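Local coordinates for protein catalase-3 (PDB 4AJ9) that breaks down hydrogen peroxide to oxygen and water with a heme cofactor, and so probably protects the cell from peroxide damage, at residues C[117-122]-C[191-196]; C[202-207]-C[232-237]; C[213-218]-C[419-424]. All coordinates share one frame; numbering follows the deposited sequence. Where two conformers were deposited one is given.

Contact 1 (C[117-122]-C[191-196]); sequences RDVHGF and FWAMSG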
ATOM      1  N   ARG C 117      -5.927 -31.860  -7.714  1.00  6.19           N
ATOM      2  CA  ARG C 117      -5.608 -32.022  -9.146  1.00  9.58           C
ATOM      3  C   ARG C 117      -5.453 -30.647  -9.809  1.00  5.05           C
ATOM      4  O   ARG C 117      -6.346 -29.808  -9.719  1.00  7.81           O
ATOM      5  CB  ARG C 117      -6.691 -32.827  -9.883  1.00 11.17           C
ATOM      6  CG  ARG C 117      -6.451 -32.881 -11.397  1.00  9.28           C
ATOM      7  CD  ARG C 117      -7.533 -33.645 -12.148  1.00  7.89           C
ATOM      8  NE  ARG C 117      -7.699 -35.034 -11.700  1.00  6.50           N
ATOM      9  CZ  ARG C 117      -6.867 -36.030 -11.997  1.00 13.25           C
ATOM     10  NH1 ARG C 117      -5.778 -35.799 -12.718  1.00  5.31           N
ATOM     11  NH2 ARG C 117      -7.115 -37.260 -11.556  1.00  7.03           N
ATOM     12  N   ASP C 118      -4.333 -30.417 -10.490  1.00  6.10           N
ATOM     13  CA  ASP C 118      -4.070 -29.094 -11.053  1.00  5.33           C
ATOM     14  C   ASP C 118      -2.808 -29.110 -11.891  1.00  8.73           C
ATOM     15  O   ASP C 118      -1.973 -30.007 -11.760  1.00  7.30           O
ATOM     16  CB  ASP C 118      -3.910 -28.073  -9.917  1.00  6.38           C
ATOM     17  CG  ASP C 118      -4.277 -26.660 -10.332  1.00 13.11           C
ATOM     18  OD1 ASP C 118      -4.605 -26.442 -11.517  1.00  7.14           O
ATOM     19  OD2 ASP C 118      -4.228 -25.759  -9.459  1.00  7.79           O
ATOM     20  N   VAL C 119      -2.671 -28.123 -12.764  1.00  2.88           N
ATOM     21  CA  VAL C 119      -1.379 -27.859 -13.384  1.00  4.69           C
ATOM     22  C   VAL C 119      -0.432 -27.483 -12.239  1.00  6.12           C
ATOM     23  O   VAL C 119      -0.900 -27.043 -11.192  1.00  6.29           O
ATOM     24  CB  VAL C 119      -1.497 -26.706 -14.386  1.00  5.31           C
ATOM     25  CG1 VAL C 119      -0.139 -26.315 -14.944  1.00  3.33           C
ATOM     26  CG2 VAL C 119      -2.444 -27.084 -15.505  1.00  3.47           C
ATOM     27  N   HIS C 120       0.874 -27.701 -12.410  1.00  2.80           N
ATOM     28  CA  HIS C 120       1.849 -27.352 -11.381  1.00  5.68           C
ATOM     29  C   HIS C 120       2.908 -26.418 -11.925  1.00  6.37           C
ATOM     30  O   HIS C 120       3.420 -26.632 -13.027  1.00  3.90           O
ATOM     31  CB  HIS C 120       2.533 -28.607 -10.832  1.00  4.30           C
ATOM     32  CG  HIS C 120       1.600 -29.516 -10.106  1.00  5.08           C
ATOM     33  ND1 HIS C 120       0.598 -30.209 -10.747  1.00  5.87           N
ATOM     34  CD2 HIS C 120       1.467 -29.790  -8.786  1.00  6.74           C
ATOM     35  CE1 HIS C 120      -0.096 -30.898  -9.858  1.00 10.39           C
ATOM     36  NE2 HIS C 120       0.409 -30.661  -8.660  1.00  8.80           N
ATOM     37  N   GLY C 121       3.254 -25.408 -11.132  1.00  4.71           N
ATOM     38  CA  GLY C 121       4.341 -24.503 -11.465  1.00  4.16           C
ATOM     39  C   GLY C 121       5.706 -25.122 -11.200  1.00  5.33           C
ATOM     40  O   GLY C 121       5.862 -25.965 -10.311  1.00  4.94           O
ATOM     41  N   PHE C 122       6.699 -24.694 -11.975  1.00  6.55           N
ATOM     42  CA  PHE C 122       8.071 -25.194 -11.872  1.00  2.93           C
ATOM     43  C   PHE C 122       8.909 -24.008 -12.304  1.00  6.80           C
ATOM     44  O   PHE C 122       9.263 -23.878 -13.474  1.00  5.33           O
ATOM     45  CB  PHE C 122       8.275 -26.361 -12.840  1.00  8.46           C
ATOM     46  CG  PHE C 122       9.586 -27.113 -12.671  1.00  7.63           C
ATOM     47  CD1 PHE C 122      10.766 -26.457 -12.363  1.00  6.58           C
ATOM     48  CD2 PHE C 122       9.627 -28.492 -12.861  1.00  7.08           C
ATOM     49  CE1 PHE C 122      11.955 -27.165 -12.225  1.00  8.99           C
ATOM     50  CE2 PHE C 122      10.811 -29.206 -12.736  1.00  7.06           C
ATOM     51  CZ  PHE C 122      11.977 -28.547 -12.418  1.00  9.06           C
ATOM     52  N   PHE C 191      -6.478 -32.189 -20.864  1.00  9.93           N
ATOM     53  CA  PHE C 191      -6.138 -33.616 -20.913  1.00  7.19           C
ATOM     54  C   PHE C 191      -4.898 -33.938 -20.074  1.00 10.48           C
ATOM     55  O   PHE C 191      -4.850 -34.950 -19.371  1.00  5.93           O
ATOM     56  CB  PHE C 191      -5.954 -34.080 -22.370  1.00  6.75           C
ATOM     57  CG  PHE C 191      -7.214 -34.609 -23.003  1.00  7.29           C
ATOM     58  CD1 PHE C 191      -8.368 -33.842 -23.030  1.00  6.22           C
ATOM     59  CD2 PHE C 191      -7.254 -35.887 -23.537  1.00 10.97           C
ATOM     60  CE1 PHE C 191      -9.529 -34.336 -23.591  1.00 12.96           C
ATOM     61  CE2 PHE C 191      -8.414 -36.387 -24.098  1.00  9.10           C
ATOM     62  CZ  PHE C 191      -9.553 -35.612 -24.122  1.00  9.82           C
ATOM     63  N   TRP C 192      -3.888 -33.077 -20.148  1.00  7.31           N
ATOM     64  CA  TRP C 192      -2.693 -33.261 -19.335  1.00  4.66           C
ATOM     65  C   TRP C 192      -3.033 -33.156 -17.842  1.00  5.07           C
ATOM     66  O   TRP C 192      -2.516 -33.921 -17.020  1.00  7.53           O
ATOM     67  CB  TRP C 192      -1.632 -32.212 -19.676  1.00  4.83           C
ATOM     68  CG  TRP C 192      -0.829 -32.476 -20.949  1.00  6.54           C
ATOM     69  CD1 TRP C 192      -1.186 -32.137 -22.226  1.00  6.18           C
ATOM     70  CD2 TRP C 192       0.469 -33.097 -21.049  1.00  5.81           C
ATOM     71  NE1 TRP C 192      -0.197 -32.514 -23.110  1.00  4.70           N
ATOM     72  CE2 TRP C 192       0.826 -33.100 -22.416  1.00  7.81           C
ATOM     73  CE3 TRP C 192       1.364 -33.634 -20.117  1.00  6.75           C
ATOM     74  CZ2 TRP C 192       2.033 -33.631 -22.876  1.00  9.25           C
ATOM     75  CZ3 TRP C 192       2.560 -34.174 -20.577  1.00  4.77           C
ATOM     76  CH2 TRP C 192       2.886 -34.159 -21.946  1.00  7.83           C
ATOM     77  N   ALA C 193      -3.886 -32.196 -17.493  1.00  6.26           N
ATOM     78  CA  ALA C 193      -4.251 -31.999 -16.086  1.00  4.53           C
ATOM     79  C   ALA C 193      -5.106 -33.165 -15.577  1.00  7.87           C
ATOM     80  O   ALA C 193      -5.118 -33.466 -14.381  1.00  6.94           O
ATOM     81  CB  ALA C 193      -4.987 -30.662 -15.902  1.00  4.83           C
ATOM     82  N   MET C 194      -5.822 -33.814 -16.496  1.00  4.74           N
ATOM     83  CA  MET C 194      -6.617 -35.001 -16.163  1.00  7.93           C
ATOM     84  C   MET C 194      -5.776 -36.277 -16.137  1.00 10.34           C
ATOM     85  O   MET C 194      -6.279 -37.340 -15.789  1.00 11.88           O
ATOM     86  CB  MET C 194      -7.780 -35.174 -17.147  1.00  5.24           C
ATOM     87  CG  MET C 194      -8.793 -34.038 -17.139  1.00  7.38           C
ATOM     88  SD  MET C 194      -9.642 -33.899 -15.547  1.00  8.13           S
ATOM     89  CE  MET C 194      -9.163 -32.240 -15.042  1.00  9.43           C
ATOM     90  N   SER C 195      -4.496 -36.172 -16.502  1.00  6.40           N
ATOM     91  CA  SER C 195      -3.594 -37.317 -16.443  1.00  4.59           C
ATOM     92  C   SER C 195      -2.811 -37.298 -15.134  1.00  9.77           C
ATOM     93  O   SER C 195      -3.147 -36.542 -14.206  1.00  5.90           O
ATOM     94  CB  SER C 195      -2.633 -37.314 -17.641  1.00  7.99           C
ATOM     95  OG  SER C 195      -1.587 -36.363 -17.453  1.00  6.23           O
ATOM     96  N   GLY C 196      -1.778 -38.132 -15.042  1.00  6.36           N
ATOM     97  CA  GLY C 196      -0.948 -38.152 -13.850  1.00  5.53           C
ATOM     98  C   GLY C 196      -0.255 -36.823 -13.595  1.00  8.70           C
ATOM     99  O   GLY C 196       0.139 -36.521 -12.473  1.00  5.36           O
TER
HETATM  100  O   HOH W   1      -5.575 -38.863 -13.439  1.00  8.08           O
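Val119 and Ala193 mark the closest approach of the two backbones, with CA 5.7 Å from CA, where the chain leading into strand 121-128 passes the last residues of helix 187-193. A valine methyl and an alanine suit so close a passage: Val119 CG2 lies 4.4 Å from Ala193 CB. Before this point Arg117 reaches across. Its CG is anti to the backbone N (chi1 174°), and a bend at chi3 turns the guanidinium edge toward the carbonyls of residues 193 to 195, about the end of the helix. Arg117 NH1 donates to Ala193 O at 2.9 Å, in the carbonyl plane and on a lone pair, and makes a weak bond to Ser195 O at 3.1 Å. Arg117 NH2 reaches Met194 O through a water, which donates to that oxygen at 2.9 Å. Arginine, with several donors in one plane, can thus serve three successive carbonyls, one firmly, one weakly and the middle one through water, and the negative end of the helix dipole probably favours its charge. Met194 bends back so that its CE meets Arg117 CD at 3.6 Å, covering the aliphatic stem. The side chain of Val119 comes within about 4 Å of that of Asn138, a predicted active-site residue. Gly121 and Phe122 touch the heme itself, while helix 454-468 packs on Arg117 and Met194 and helix 443-450 offers Phe448 to stack on Trp192.

Contact 2 (C[202-207]-C[232-237]); sequences SYRHMD and TKQGKA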
ATOM      1  N   SER C 202       5.355 -36.181  -6.359  1.00  8.69           N
ATOM      2  CA  SER C 202       6.081 -35.099  -5.687  1.00  4.72           C
ATOM      3  C   SER C 202       6.608 -34.112  -6.710  1.00  6.60           C
ATOM      4  O   SER C 202       6.551 -34.378  -7.912  1.00  7.85           O
ATOM      5  CB  SER C 202       7.255 -35.649  -4.883  1.00  6.41           C
ATOM      6  OG  SER C 202       8.398 -35.813  -5.710  1.00  8.01           O
ATOM      7  N   TYR C 203       7.118 -32.974  -6.231  1.00  6.78           N
ATOM      8  CA  TYR C 203       7.755 -31.986  -7.104  1.00  5.23           C
ATOM      9  C   TYR C 203       8.959 -32.637  -7.761  1.00  6.48           C
ATOM     10  O   TYR C 203       9.301 -32.330  -8.905  1.00  5.37           O
ATOM     11  CB  TYR C 203       8.249 -30.786  -6.298  1.00  3.18           C
ATOM     12  CG  TYR C 203       7.184 -29.997  -5.552  1.00  3.33           C
ATOM     13  CD1 TYR C 203       5.896 -29.849  -6.054  1.00  4.65           C
ATOM     14  CD2 TYR C 203       7.502 -29.352  -4.360  1.00  4.06           C
ATOM     15  CE1 TYR C 203       4.929 -29.091  -5.347  1.00  2.90           C
ATOM     16  CE2 TYR C 203       6.569 -28.617  -3.668  1.00  6.54           C
ATOM     17  CZ  TYR C 203       5.290 -28.476  -4.165  1.00  4.93           C
ATOM     18  OH  TYR C 203       4.390 -27.726  -3.431  1.00  5.29           O
ATOM     19  N   ARG C 204       9.598 -33.539  -7.022  1.00  4.97           N
ATOM     20  CA  ARG C 204      10.827 -34.189  -7.473  1.00  7.64           C
ATOM     21  C   ARG C 204      10.579 -35.175  -8.608  1.00  9.60           C
ATOM     22  O   ARG C 204      11.510 -35.543  -9.335  1.00  8.76           O
ATOM     23  CB  ARG C 204      11.516 -34.895  -6.304  1.00  8.99           C
ATOM     24  CG  ARG C 204      11.900 -33.959  -5.168  1.00  6.12           C
ATOM     25  CD  ARG C 204      12.521 -34.710  -4.004  1.00  5.90           C
ATOM     26  NE  ARG C 204      11.638 -35.751  -3.491  1.00  6.02           N
ATOM     27  CZ  ARG C 204      11.923 -37.052  -3.479  1.00  6.70           C
ATOM     28  NH1 ARG C 204      13.083 -37.492  -3.949  1.00 10.65           N
ATOM     29  NH2 ARG C 204      11.041 -37.915  -2.990  1.00  8.86           N
ATOM     30  N   HIS C 205       9.323 -35.591  -8.758  1.00  6.17           N
ATOM     31  CA  HIS C 205       8.933 -36.547  -9.787  1.00  9.98           C
ATOM     32  C   HIS C 205       8.112 -35.912 -10.909  1.00 11.79           C
ATOM     33  O   HIS C 205       7.227 -36.562 -11.474  1.00  7.71           O
ATOM     34  CB  HIS C 205       8.162 -37.711  -9.165  1.00  8.00           C
ATOM     35  CG  HIS C 205       8.978 -38.517  -8.202  1.00  5.35           C
ATOM     36  ND1 HIS C 205       9.100 -38.183  -6.871  1.00  8.18           N
ATOM     37  CD2 HIS C 205       9.735 -39.625  -8.384  1.00  7.94           C
ATOM     38  CE1 HIS C 205       9.885 -39.057  -6.270  1.00 10.87           C
ATOM     39  NE2 HIS C 205      10.291 -39.940  -7.168  1.00  7.79           N
ATOM     40  N   MET C 206       8.410 -34.646 -11.211  1.00  5.44           N
ATOM     41  CA  MET C 206       7.821 -33.924 -12.338  1.00  7.88           C
ATOM     42  C   MET C 206       8.892 -33.524 -13.347  1.00  7.19           C
ATOM     43  O   MET C 206      10.019 -33.188 -12.968  1.00  7.28           O
ATOM     44  CB  MET C 206       7.157 -32.617 -11.871  1.00  5.92           C
ATOM     45  CG  MET C 206       6.158 -32.742 -10.728  1.00  9.48           C
ATOM     46  SD  MET C 206       5.324 -31.165 -10.387  1.00  8.30           S
ATOM     47  CE  MET C 206       6.722 -30.071 -10.123  1.00  6.02           C
ATOM     48  N   ASP C 207       8.531 -33.519 -14.628  1.00  3.33           N
ATOM     49  CA  ASP C 207       9.326 -32.801 -15.618  1.00  6.99           C
ATOM     50  C   ASP C 207       8.896 -31.338 -15.593  1.00  7.93           C
ATOM     51  O   ASP C 207       7.864 -31.006 -15.022  1.00  8.82           O
ATOM     52  CB  ASP C 207       9.120 -33.371 -17.025  1.00  6.62           C
ATOM     53  CG  ASP C 207       9.942 -34.624 -17.275  1.00  8.42           C
ATOM     54  OD1 ASP C 207      10.852 -34.918 -16.472  1.00  5.15           O
ATOM     55  OD2 ASP C 207       9.672 -35.308 -18.276  1.00 11.48           O
ATOM     56  N   THR C 232      13.350 -34.857 -15.021  1.00  6.83           N
ATOM     57  CA  THR C 232      13.621 -35.269 -13.648  1.00  6.07           C
ATOM     58  C   THR C 232      14.548 -36.486 -13.608  1.00  9.29           C
ATOM     59  O   THR C 232      14.314 -37.485 -14.296  1.00  7.79           O
ATOM     60  CB  THR C 232      12.327 -35.549 -12.857  1.00  8.09           C
ATOM     61  OG1 THR C 232      12.666 -36.154 -11.608  1.00  8.32           O
ATOM     62  CG2 THR C 232      11.407 -36.477 -13.635  1.00  5.53           C
ATOM     63  N   LYS C 233      15.609 -36.397 -12.815  1.00  6.79           N
ATOM     64  CA  LYS C 233      16.502 -37.545 -12.645  1.00  7.67           C
ATOM     65  C   LYS C 233      15.916 -38.547 -11.657  1.00  8.82           C
ATOM     66  O   LYS C 233      16.450 -39.647 -11.476  1.00 10.36           O
ATOM     67  CB  LYS C 233      17.904 -37.106 -12.202  1.00 13.54           C
ATOM     68  CG  LYS C 233      18.585 -36.118 -13.162  1.00 11.31           C
ATOM     69  CD  LYS C 233      18.569 -36.639 -14.589  1.00 20.74           C
ATOM     70  CE  LYS C 233      19.354 -37.942 -14.709  1.00 32.90           C
ATOM     71  NZ  LYS C 233      19.153 -38.602 -16.035  1.00 33.09           N
ATOM     72  N   GLN C 234      14.817 -38.163 -11.015  1.00  9.54           N
ATOM     73  CA  GLN C 234      14.124 -39.051 -10.084  1.00  9.36           C
ATOM     74  C   GLN C 234      13.056 -39.897 -10.806  1.00  7.14           C
ATOM     75  O   GLN C 234      12.559 -40.867 -10.253  1.00  7.48           O
ATOM     76  CB  GLN C 234      13.509 -38.259  -8.911  1.00  5.57           C
ATOM     77  CG  GLN C 234      14.534 -37.622  -7.957  1.00  7.78           C
ATOM     78  CD  GLN C 234      15.333 -36.489  -8.589  1.00  7.15           C
ATOM     79  OE1 GLN C 234      16.563 -36.482  -8.549  1.00 10.32           O
ATOM     80  NE2 GLN C 234      14.632 -35.517  -9.168  1.00 11.51           N
ATOM     81  N   GLY C 235      12.730 -39.533 -12.047  1.00  6.08           N
ATOM     82  CA  GLY C 235      11.677 -40.197 -12.802  1.00  6.81           C
ATOM     83  C   GLY C 235      10.297 -39.608 -12.534  1.00  8.81           C
ATOM     84  O   GLY C 235      10.017 -39.139 -11.430  1.00 12.46           O
ATOM     85  N   LYS C 236       9.428 -39.608 -13.540  1.00  7.85           N
ATOM     86  CA  LYS C 236       8.058 -39.138 -13.333  1.00 11.18           C
ATOM     87  C   LYS C 236       7.213 -40.178 -12.584  1.00 11.19           C
ATOM     88  O   LYS C 236       7.311 -41.373 -12.852  1.00 12.25           O
ATOM     89  CB  LYS C 236       7.404 -38.771 -14.665  1.00  7.89           C
ATOM     90  CG  LYS C 236       7.939 -37.470 -15.272  1.00  9.12           C
ATOM     91  CD  LYS C 236       7.234 -37.112 -16.568  1.00 10.99           C
ATOM     92  CE  LYS C 236       7.583 -38.104 -17.681  1.00 14.08           C
ATOM     93  NZ  LYS C 236       6.817 -37.822 -18.924  1.00 29.72           N
ATOM     94  N   ALA C 237       6.398 -39.722 -11.635  1.00  9.24           N
ATOM     95  CA  ALA C 237       5.534 -40.622 -10.875  1.00 10.05           C
ATOM     96  C   ALA C 237       4.275 -39.881 -10.470  1.00 12.30           C
ATOM     97  O   ALA C 237       4.317 -38.679 -10.222  1.00  9.18           O
ATOM     98  CB  ALA C 237       6.262 -41.143  -9.633  1.00 13.02           C
TER
HETATM   99  O   HOH W   2      12.565 -41.749  -7.532  1.00 10.61           O
HETATM  100  O   HOH W   3       7.452 -35.281 -19.931  1.00 18.13           O
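The side chain of His205 runs beside Gln234, Gly235 and Ala237 of the loop 232-237. Its CB sits 3.3 Å from Gly235 O, with the methyl of Ala237 also close by. With CG anti to the carbonyl carbon (chi1 -63°), the ring keeps to the loop, and His205 CD2 meets Gly235 O at 3.1 Å, at the ring edge. That oxygen is buried without a hydrogen-bond partner and is approached by C-H groups of His205. Over one face lies Gln234 CB, a CH-pi contact 4.3 Å from the centroid of the His205 ring. His205 ND1 is hydrogen-bonded to Ser202 OG at 2.7 Å, and either may be the donor; NE2 at the tip meets a water that donates to Gln234 O. Histidine suits the place because both nitrogens find partners and its flat face takes an aliphatic carbon. Its backbone O accepts from Ala237 N.

Next to it, Arg204 O is gripped by two donors: Gln234 NE2, in the carbonyl plane at 3.1 Å and nearly straight (175°), and Thr232 OG1 at 2.6 Å. Gln234 OE1 is held by Ser270 N, which fixes the amide. Asp207 divides its carboxylate: OD1 takes Thr232 N at 2.9 Å, while OD2 forms a salt bridge with Lys231 and a long one, 3.9 Å, with Lys236 NZ. Thr232 OG1 also accepts from Gln234 N, the mark of an ST turn, here where the chain leaves strand 223-232 of the antiparallel barrel at the heart of the catalase fold.

Contact 3 (C[213-218]-C[419-424]); sequences TFRLVT and FTTPGR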
ATOM      1  N   THR C 213       7.993 -21.210 -27.077  1.00  5.80           N
ATOM      2  CA  THR C 213       9.202 -21.081 -27.863  1.00  6.97           C
ATOM      3  C   THR C 213       9.849 -19.748 -27.494  1.00  7.99           C
ATOM      4  O   THR C 213       9.189 -18.708 -27.498  1.00  5.95           O
ATOM      5  CB  THR C 213       8.885 -21.102 -29.367  1.00  8.48           C
ATOM      6  OG1 THR C 213       8.031 -22.220 -29.657  1.00  3.69           O
ATOM      7  CG2 THR C 213      10.184 -21.206 -30.196  1.00  6.23           C
ATOM      8  N   PHE C 214      11.129 -19.803 -27.147  1.00  7.07           N
ATOM      9  CA  PHE C 214      11.953 -18.615 -26.962  1.00  4.36           C
ATOM     10  C   PHE C 214      13.003 -18.605 -28.061  1.00  5.10           C
ATOM     11  O   PHE C 214      12.922 -19.402 -29.003  1.00  5.15           O
ATOM     12  CB  PHE C 214      12.607 -18.613 -25.580  1.00  5.97           C
ATOM     13  CG  PHE C 214      11.634 -18.388 -24.448  1.00  7.02           C
ATOM     14  CD1 PHE C 214      10.928 -19.452 -23.907  1.00  5.30           C
ATOM     15  CD2 PHE C 214      11.429 -17.116 -23.928  1.00  7.08           C
ATOM     16  CE1 PHE C 214      10.036 -19.260 -22.871  1.00  4.15           C
ATOM     17  CE2 PHE C 214      10.535 -16.910 -22.877  1.00  9.01           C
ATOM     18  CZ  PHE C 214       9.829 -17.982 -22.355  1.00  3.46           C
ATOM     19  N   ARG C 215      13.970 -17.698 -27.961  1.00  7.37           N
ATOM     20  CA  ARG C 215      15.096 -17.692 -28.886  1.00  6.92           C
ATOM     21  C   ARG C 215      16.421 -17.729 -28.142  1.00  9.87           C
ATOM     22  O   ARG C 215      16.610 -17.018 -27.149  1.00  7.93           O
ATOM     23  CB  ARG C 215      15.061 -16.449 -29.785  1.00  9.40           C
ATOM     24  CG  ARG C 215      13.992 -16.488 -30.867  1.00  7.97           C
ATOM     25  CD  ARG C 215      13.901 -15.170 -31.636  1.00  6.72           C
ATOM     26  NE  ARG C 215      13.222 -15.380 -32.916  1.00  7.74           N
ATOM     27  CZ  ARG C 215      12.016 -14.914 -33.218  1.00 12.12           C
ATOM     28  NH1 ARG C 215      11.350 -14.173 -32.342  1.00 10.49           N
ATOM     29  NH2 ARG C 215      11.484 -15.178 -34.409  1.00  8.48           N
ATOM     30  N   LEU C 216      17.343 -18.551 -28.631  1.00  5.15           N
ATOM     31  CA  LEU C 216      18.738 -18.452 -28.211  1.00  3.61           C
ATOM     32  C   LEU C 216      19.438 -17.614 -29.263  1.00  5.90           C
ATOM     33  O   LEU C 216      19.186 -17.778 -30.458  1.00  7.17           O
ATOM     34  CB  LEU C 216      19.393 -19.832 -28.089  1.00  4.05           C
ATOM     35  CG  LEU C 216      18.820 -20.766 -27.027  1.00 12.44           C
ATOM     36  CD1 LEU C 216      19.661 -22.044 -26.950  1.00  8.66           C
ATOM     37  CD2 LEU C 216      18.781 -20.055 -25.668  1.00  4.26           C
ATOM     38  N   VAL C 217      20.297 -16.700 -28.814  1.00  5.88           N
ATOM     39  CA  VAL C 217      20.951 -15.745 -29.697  1.00  7.49           C
ATOM     40  C   VAL C 217      22.441 -15.726 -29.399  1.00 10.32           C
ATOM     41  O   VAL C 217      22.846 -15.574 -28.245  1.00 10.15           O
ATOM     42  CB  VAL C 217      20.367 -14.331 -29.514  1.00  5.20           C
ATOM     43  CG1 VAL C 217      20.982 -13.356 -30.534  1.00  8.74           C
ATOM     44  CG2 VAL C 217      18.856 -14.373 -29.658  1.00  9.36           C
ATOM     45  N   THR C 218      23.260 -15.921 -30.430  1.00  9.12           N
ATOM     46  CA  THR C 218      24.708 -15.919 -30.249  1.00  8.44           C
ATOM     47  C   THR C 218      25.239 -14.487 -30.306  1.00  9.73           C
ATOM     48  O   THR C 218      24.507 -13.570 -30.670  1.00  6.61           O
ATOM     49  CB  THR C 218      25.423 -16.741 -31.346  1.00  8.59           C
ATOM     50  OG1 THR C 218      25.090 -16.204 -32.629  1.00 14.72           O
ATOM     51  CG2 THR C 218      25.014 -18.201 -31.294  1.00  9.83           C
ATOM     52  N   PHE C 419      20.379  -7.463 -26.235  1.00 10.73           N
ATOM     53  CA  PHE C 419      19.936  -6.974 -27.535  1.00  7.17           C
ATOM     54  C   PHE C 419      18.845  -7.863 -28.088  1.00  6.09           C
ATOM     55  O   PHE C 419      18.870  -9.090 -27.928  1.00  7.87           O
ATOM     56  CB  PHE C 419      21.102  -6.800 -28.528  1.00  6.26           C
ATOM     57  CG  PHE C 419      21.833  -8.076 -28.861  1.00  9.41           C
ATOM     58  CD1 PHE C 419      22.803  -8.581 -28.008  1.00 11.14           C
ATOM     59  CD2 PHE C 419      21.566  -8.754 -30.044  1.00  6.97           C
ATOM     60  CE1 PHE C 419      23.480  -9.747 -28.311  1.00 11.61           C
ATOM     61  CE2 PHE C 419      22.255  -9.922 -30.364  1.00  9.69           C
ATOM     62  CZ  PHE C 419      23.213 -10.415 -29.499  1.00 12.86           C
ATOM     63  N   THR C 420      17.854  -7.230 -28.698  1.00  6.59           N
ATOM     64  CA  THR C 420      16.783  -7.965 -29.347  1.00  7.63           C
ATOM     65  C   THR C 420      17.356  -8.626 -30.606  1.00 10.37           C
ATOM     66  O   THR C 420      18.231  -8.047 -31.255  1.00  7.69           O
ATOM     67  CB  THR C 420      15.623  -7.017 -29.690  1.00  5.50           C
ATOM     68  OG1 THR C 420      14.959  -6.624 -28.480  1.00  5.88           O
ATOM     69  CG2 THR C 420      14.624  -7.688 -30.609  1.00  7.12           C
ATOM     70  N   THR C 421      16.886  -9.831 -30.930  1.00  4.82           N
ATOM     71  CA  THR C 421      17.369 -10.550 -32.112  1.00  9.63           C
ATOM     72  C   THR C 421      17.362  -9.625 -33.321  1.00  8.48           C
ATOM     73  O   THR C 421      16.308  -9.148 -33.737  1.00  9.16           O
ATOM     74  CB  THR C 421      16.501 -11.773 -32.443  1.00 12.17           C
ATOM     75  OG1 THR C 421      16.301 -12.561 -31.261  1.00 10.97           O
ATOM     76  CG2 THR C 421      17.187 -12.629 -33.512  1.00 11.79           C
ATOM     77  N   PRO C 422      18.545  -9.365 -33.891  1.00 11.65           N
ATOM     78  CA  PRO C 422      18.622  -8.350 -34.946  1.00 11.17           C
ATOM     79  C   PRO C 422      17.778  -8.666 -36.194  1.00 13.76           C
ATOM     80  O   PRO C 422      17.336  -7.746 -36.887  1.00 22.55           O
ATOM     81  CB  PRO C 422      20.126  -8.291 -35.286  1.00 20.21           C
ATOM     82  CG  PRO C 422      20.741  -9.485 -34.654  1.00 20.77           C
ATOM     83  CD  PRO C 422      19.866  -9.899 -33.513  1.00 11.31           C
ATOM     84  N   GLY C 423      17.541  -9.939 -36.475  1.00 13.07           N
ATOM     85  CA  GLY C 423      16.778 -10.281 -37.665  1.00 26.71           C
ATOM     86  C   GLY C 423      15.266 -10.103 -37.588  1.00 19.26           C
ATOM     87  O   GLY C 423      14.575 -10.170 -38.607  1.00 16.36           O
ATOM     88  N   ARG C 424      14.748  -9.861 -36.389  0.98 13.19           N
ATOM     89  CA  ARG C 424      13.302  -9.812 -36.194  0.98 11.90           C
ATOM     90  C   ARG C 424      12.648  -8.630 -36.894  0.98 12.60           C
ATOM     91  O   ARG C 424      13.153  -7.507 -36.848  0.98 16.90           O
ATOM     92  CB  ARG C 424      12.950  -9.831 -34.706  0.98  9.23           C
ATOM     93  CG  ARG C 424      13.225 -11.184 -34.052  0.98  8.44           C
ATOM     94  CD  ARG C 424      12.937 -11.149 -32.566  0.98  6.90           C
ATOM     95  NE  ARG C 424      11.517 -10.956 -32.261  0.98  9.39           N
ATOM     96  CZ  ARG C 424      11.078 -10.558 -31.069  0.98  7.34           C
ATOM     97  NH1 ARG C 424      11.953 -10.311 -30.101  0.98  7.05           N
ATOM     98  NH2 ARG C 424       9.780 -10.392 -30.843  0.98  5.02           N
TER
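Phe419 meets Val217 at the end of strand 214-217. Its chi1 of 62° puts CG between the backbone N and the carbonyl carbon, which turns the ring toward the strand: Phe419 CE2 lies 3.7 Å from Val217 CG1, and the ring edge faces Thr218 O, with CZ at 3.6 Å. A beta-branched valine offers one methyl to this ring and keeps the other for the next partner. Thr420 turns its side chain from the strand and bonds through OG1 to Arg432 of the second subunit. Thr421 points back, its OG1 3.5 Å from Val217 CG2 and 3.6 Å from Arg215 CD. Threonine suits the place, since its small side chain can lie against Val217 and Arg215 while its hydroxyl bonds to Asp338, on the strand beside 214-217. The strand belongs to the antiparallel beta-barrel of the catalase fold, and the loop 419-424 lies over it much as the long wrapping segments of catalases do, near three other subunits. From Thr421 a type I beta turn begins, closed by Arg424 N bonding to Thr421 O at 3.2 Å; Pro422, with its fixed phi, suits the second position. In one of its two conformers, Arg424 lays CG and CD over one face of the Arg215 guanidinium, the two guanidinium planes 22° apart. Both arginines are matched by acids: Glu341 bridges the pair, Glu280 takes Arg215 NE, and Glu43 of the third subunit takes Arg424 NH2. A leucine in place of Arg215 would probably leave Glu280 without its mate and deprive the Arg424 stem, in that conformer, of the flat group beneath it.

Overall arrangement
Contacts 1 and 2 lie near the middle of the chain, centres 13 Å apart, and touch: Met206 SD packs on His120 CB at 3.8 Å, near the heme pocket. Contact 3 sits about 31 Å from either centre, at the subunit's periphery, though buried among its neighbours. Contacts 1 and 3 reach the same barrel sheet, and contact 2 lies in loops at the ends of its strands. Contact 1, fully buried, sets one arginine against carbonyls at a helix end; contact 2, only partly buried, adds a carboxylate and its long ion pair with a lysine. Contact 3 presses the loop 419-424, probably part of the wrapping segment, on strand 214-217, relying on van der Waals contact and outside acids, one from another subunit.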